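Local coordinates for protein HTH-type transcriptional regulator LysG (PDB 3ISP) that binds DNA as a LysR-type transcriptional regulator, probably activating expression of the lysine exporter LysE and repressing its own gene, at residues R280-D283 with T284-A288; T108-S111 with A112-D115. All coordinates share one frame; numbering follows the deposited sequence.

Contact 1: R280-D283 with T284-A288; sequences RITD and TVRAA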
loop_
_atom_site.group_PDB
_atom_site.type_symbol
_atom_site.label_atom_id
_atom_site.label_comp_id
_atom_site.label_asym_id
_atom_site.label_seq_id
_atom_site.Cartn_x
_atom_site.Cartn_y
_atom_site.Cartn_z
ATOM N N ARG A 280 -3.579 -27.138 -25.150
ATOM C CA ARG A 280 -4.982 -27.176 -25.546
ATOM C C ARG A 280 -5.731 -25.906 -25.152
ATOM O O ARG A 280 -6.403 -25.303 -25.985
ATOM C CB ARG A 280 -5.681 -28.401 -24.965
ATOM C CG ARG A 280 -7.184 -28.380 -25.124
ATOM C CD ARG A 280 -7.804 -29.604 -24.488
ATOM N NE ARG A 280 -6.892 -30.749 -24.547
ATOM C CZ ARG A 280 -6.324 -31.307 -23.479
ATOM N NH1 ARG A 280 -6.589 -30.825 -22.260
ATOM N NH2 ARG A 280 -5.502 -32.344 -23.628
ATOM N N ILE A 281 -5.631 -25.513 -23.883
ATOM C CA ILE A 281 -6.224 -24.263 -23.425
ATOM C C ILE A 281 -5.718 -23.102 -24.286
ATOM O O ILE A 281 -6.499 -22.272 -24.734
ATOM C CB ILE A 281 -5.901 -23.989 -21.939
ATOM C CG1 ILE A 281 -6.457 -25.103 -21.053
ATOM C CG2 ILE A 281 -6.487 -22.664 -21.481
ATOM C CD1 ILE A 281 -7.857 -24.854 -20.577
ATOM N N THR A 282 -4.410 -23.063 -24.532
ATOM C CA THR A 282 -3.805 -22.016 -25.348
ATOM C C THR A 282 -4.422 -21.947 -26.742
ATOM O O THR A 282 -4.704 -20.865 -27.246
ATOM C CB THR A 282 -2.277 -22.192 -25.467
ATOM O OG1 THR A 282 -1.693 -22.139 -24.165
ATOM C CG2 THR A 282 -1.670 -21.081 -26.305
ATOM N N ASP A 283 -4.635 -23.101 -27.359
ATOM C CA ASP A 283 -5.250 -23.133 -28.678
ATOM C C ASP A 283 -6.607 -22.496 -28.639
ATOM O O ASP A 283 -6.959 -21.704 -29.509
ATOM C CB ASP A 283 -5.390 -24.559 -29.203
ATOM C CG ASP A 283 -4.128 -25.054 -29.850
ATOM O OD1 ASP A 283 -3.230 -24.207 -30.085
ATOM O OD2 ASP A 283 -4.029 -26.278 -30.112
ATOM N N THR A 284 -7.376 -22.861 -27.628
ATOM C CA THR A 284 -8.721 -22.350 -27.487
ATOM C C THR A 284 -8.724 -20.838 -27.249
ATOM O O THR A 284 -9.411 -20.098 -27.943
ATOM C CB THR A 284 -9.433 -23.089 -26.378
ATOM O OG1 THR A 284 -9.567 -24.456 -26.774
ATOM C CG2 THR A 284 -10.803 -22.487 -26.131
ATOM N N VAL A 285 -7.937 -20.377 -26.288
ATOM C CA VAL A 285 -7.836 -18.957 -26.053
ATOM C C VAL A 285 -7.433 -18.225 -27.323
ATOM O O VAL A 285 -8.066 -17.257 -27.698
ATOM C CB VAL A 285 -6.864 -18.637 -24.906
ATOM C CG1 VAL A 285 -6.556 -17.145 -24.863
ATOM C CG2 VAL A 285 -7.447 -19.119 -23.579
ATOM N N ARG A 286 -6.390 -18.693 -27.992
ATOM C CA ARG A 286 -5.920 -18.049 -29.216
ATOM C C ARG A 286 -6.995 -17.962 -30.306
ATOM O O ARG A 286 -7.107 -16.956 -31.010
ATOM C CB ARG A 286 -4.680 -18.763 -29.752
ATOM C CG ARG A 286 -3.377 -18.042 -29.447
ATOM C CD ARG A 286 -2.154 -18.733 -30.060
ATOM N NE ARG A 286 -1.001 -17.833 -30.046
ATOM C CZ ARG A 286 0.266 -18.222 -30.181
ATOM N NH1 ARG A 286 0.553 -19.510 -30.339
ATOM N NH2 ARG A 286 1.252 -17.323 -30.151
ATOM N N ALA A 287 -7.782 -19.023 -30.434
ATOM C CA ALA A 287 -8.824 -19.087 -31.444
ATOM C C ALA A 287 -10.017 -18.210 -31.072
ATOM O O ALA A 287 -10.682 -17.649 -31.937
ATOM C CB ALA A 287 -9.258 -20.515 -31.653
ATOM N N ALA A 288 -10.291 -18.096 -29.782
ATOM C CA ALA A 288 -11.388 -17.267 -29.329
ATOM C C ALA A 288 -11.078 -15.805 -29.652
ATOM O O ALA A 288 -11.981 -14.955 -29.757
ATOM C CB ALA A 288 -11.612 -17.458 -27.844
#

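Contact 2: T108-S111 with A112-D115; sequences TWFS and AVFD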
loop_
_atom_site.group_PDB
_atom_site.type_symbol
_atom_site.label_atom_id
_atom_site.label_comp_id
_atom_site.label_asym_id
_atom_site.label_seq_id
_atom_site.Cartn_x
_atom_site.Cartn_y
_atom_site.Cartn_z
ATOM N N THR A 108 -16.440 -9.688 -23.938
ATOM C CA THR A 108 -16.482 -9.720 -25.385
ATOM C C THR A 108 -16.080 -11.087 -25.920
ATOM O O THR A 108 -16.871 -12.027 -25.907
ATOM C CB THR A 108 -15.627 -8.612 -25.996
ATOM O OG1 THR A 108 -14.277 -8.746 -25.548
ATOM C CG2 THR A 108 -16.147 -7.257 -25.562
ATOM N N TRP A 109 -14.835 -11.216 -26.350
ATOM C CA TRP A 109 -14.426 -12.413 -27.064
ATOM C C TRP A 109 -14.227 -13.664 -26.217
ATOM O O TRP A 109 -14.566 -14.756 -26.675
ATOM C CB TRP A 109 -13.184 -12.122 -27.883
ATOM C CG TRP A 109 -12.002 -11.754 -27.076
ATOM C CD1 TRP A 109 -11.623 -10.502 -26.680
ATOM C CD2 TRP A 109 -11.007 -12.652 -26.580
ATOM N NE1 TRP A 109 -10.455 -10.570 -25.949
ATOM C CE2 TRP A 109 -10.056 -11.878 -25.878
ATOM C CE3 TRP A 109 -10.829 -14.035 -26.660
ATOM C CZ2 TRP A 109 -8.951 -12.441 -25.268
ATOM C CZ3 TRP A 109 -9.735 -14.590 -26.055
ATOM C CH2 TRP A 109 -8.805 -13.796 -25.364
ATOM N N PHE A 110 -13.706 -13.524 -24.995
ATOM C CA PHE A 110 -13.274 -14.700 -24.224
ATOM C C PHE A 110 -14.374 -15.730 -23.987
ATOM O O PHE A 110 -14.115 -16.924 -23.896
ATOM C CB PHE A 110 -12.655 -14.293 -22.890
ATOM C CG PHE A 110 -11.873 -15.396 -22.217
ATOM C CD1 PHE A 110 -10.509 -15.492 -22.379
ATOM C CD2 PHE A 110 -12.504 -16.326 -21.411
ATOM C CE1 PHE A 110 -9.798 -16.502 -21.759
ATOM C CE2 PHE A 110 -11.793 -17.329 -20.788
ATOM C CZ PHE A 110 -10.445 -17.420 -20.964
ATOM N N SER A 111 -15.602 -15.255 -23.869
ATOM C CA SER A 111 -16.753 -16.122 -23.693
ATOM C C SER A 111 -16.663 -17.414 -24.503
ATOM O O SER A 111 -17.083 -18.469 -24.045
ATOM C CB SER A 111 -18.007 -15.364 -24.101
ATOM O OG SER A 111 -19.087 -16.258 -24.234
ATOM N N ALA A 112 -16.117 -17.329 -25.710
ATOM C CA ALA A 112 -16.126 -18.453 -26.645
ATOM C C ALA A 112 -15.383 -19.655 -26.110
ATOM O O ALA A 112 -15.614 -20.778 -26.556
ATOM C CB ALA A 112 -15.538 -18.029 -27.994
ATOM N N VAL A 113 -14.492 -19.418 -25.151
ATOM C CA VAL A 113 -13.554 -20.442 -24.684
ATOM C C VAL A 113 -14.252 -21.599 -23.985
ATOM O O VAL A 113 -13.724 -22.713 -23.941
ATOM C CB VAL A 113 -12.491 -19.843 -23.733
ATOM C CG1 VAL A 113 -11.594 -20.932 -23.162
ATOM C CG2 VAL A 113 -11.663 -18.788 -24.452
ATOM N N PHE A 114 -15.438 -21.333 -23.435
ATOM C CA PHE A 114 -16.184 -22.360 -22.710
ATOM C C PHE A 114 -16.741 -23.383 -23.682
ATOM O O PHE A 114 -16.770 -24.575 -23.395
ATOM C CB PHE A 114 -17.339 -21.752 -21.910
ATOM C CG PHE A 114 -16.919 -20.722 -20.905
ATOM C CD1 PHE A 114 -15.782 -20.889 -20.151
ATOM C CD2 PHE A 114 -17.680 -19.592 -20.701
ATOM C CE1 PHE A 114 -15.406 -19.939 -19.229
ATOM C CE2 PHE A 114 -17.309 -18.642 -19.774
ATOM C CZ PHE A 114 -16.179 -18.816 -19.035
ATOM N N ASP A 115 -17.189 -22.902 -24.835
ATOM C CA ASP A 115 -17.837 -23.758 -25.817
ATOM C C ASP A 115 -16.895 -24.842 -26.291
ATOM O O ASP A 115 -17.286 -25.999 -26.433
ATOM C CB ASP A 115 -18.328 -22.928 -26.999
ATOM C CG ASP A 115 -19.390 -21.920 -26.594
ATOM O OD1 ASP A 115 -19.217 -20.713 -26.892
ATOM O OD2 ASP A 115 -20.388 -22.340 -25.958
#

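Contact 1: R280-D283 with T284-A288
Val285 and Ile281 meet one helical turn apart, through backbone and side chain alike. Val285 N gives its proton to Ile281 O at 2.8 Å in an almost straight bond (N-H...O angle 177°). Beside this bond the methyls Ile281 CG2 and Val285 CG2 lie 4.2 Å apart. CG2 of Val285 stands anti to its carbonyl carbon, which turns this methyl back along the helix to within 3.5 Å of Ile281 O.

The other carbonyls of 280-283 are answered in the same way. Arg280 O accepts from Thr284 N at 3.1 Å, Thr282 O from Arg286 N at 2.8 Å, and Asp283 O from Ala287 N at 3.0 Å. The last bond is the most bent, at 149°. Thr284 OG1 sits beside its backbone N (chi1 -65°), which brings it near Arg280 O. Its proton has two possible acceptors, Arg280 O and Gly116 O, and either bond would be weak.

The hydroxyl of Thr282 is buried and has firmer partners. OG1 bonds to Ile278 O in the preceding turn and to Trp268 NE1 on strand 255-271. Asp283 and Arg286 are exposed and form no mutual salt bridge; Arg286 runs over His158 and Pro159 of strand 155-169. The four backbone bonds, each from residue i+4 to i, are those of a regular alpha helix, here the amphipathic helix 276-288 of the LysR substrate-binding domain, laid against strands 155-169 and 255-271.

Contact 2: T108-S111 with A112-D115
Phe110 and Val113 make the main side-chain contact of this turn. Methyl CG2 of Val113 sits over the centre of the Phe110 ring, 3.8 Å from its centroid. It is 3° off the ring normal, so this is a face-on CH-pi contact. All six ring carbons are at similar distances from the methyl. Val113 CB comes in over the same ring and approaches CE2 of Phe110 to 3.9 Å.

Phe110 CG is anti to its backbone N (chi1 -165°). Val113 CG2 lies beside its own backbone N and anti to the carbonyl carbon, which turns this methyl to the ring; CG1 goes to Thr284.

Trp109 meets the stem of Phe110 and not its ring face: Phe110 CB lies 4.2 Å above one face of the indole, displaced toward the rim. The Phe114 ring is set apart from this group. Its CD2 approaches Ser111 O at 3.6 Å, obliquely to the ring.

The backbone bonds run from residue i+3 to residue i. Ala112 N bonds to Trp109 O at 3.2 Å and Val113 N to Phe110 O at 2.8 Å. The bond from Phe114 N to Ser111 O, at 3.4 Å, is weak. This is a tight helical turn of 3-10 type at Phe110 and Ser111, in the connection from helix 103-107 to strand 120-126. Phe110 also packs on Ile99 and Val101 of strand 95-101. Trp109, Phe110 and Val113 face helix 276-288, while Ser111, Phe114 and Asp115 pack respectively on Ala229, Leu235 and Ala233 of the second subunit.

In the fold
Contact 2 comes first along the chain and contact 1 follows near its end, yet their centres are about 10 Å apart and they touch directly. Thr284 CG2 meets Val113 CG1 at 3.4 Å, and Ala288 CB meets Val113 CG2 at 3.6 Å. Trp109 covers the end of helix 276-288, with its CE3 3.4 Å from Ala288 O. Phe110 in turn packs on Val285. Phe110 thus bridges helix 276-288 and strand 95-101, with Ile99 and Val101 on the strand side. Contact 1 touches no other chain of the assembly, whereas contact 2 reaches the second subunit. Both belong to the LysR substrate-binding domain, apart from the predicted DNA-binding helix-turn-helix.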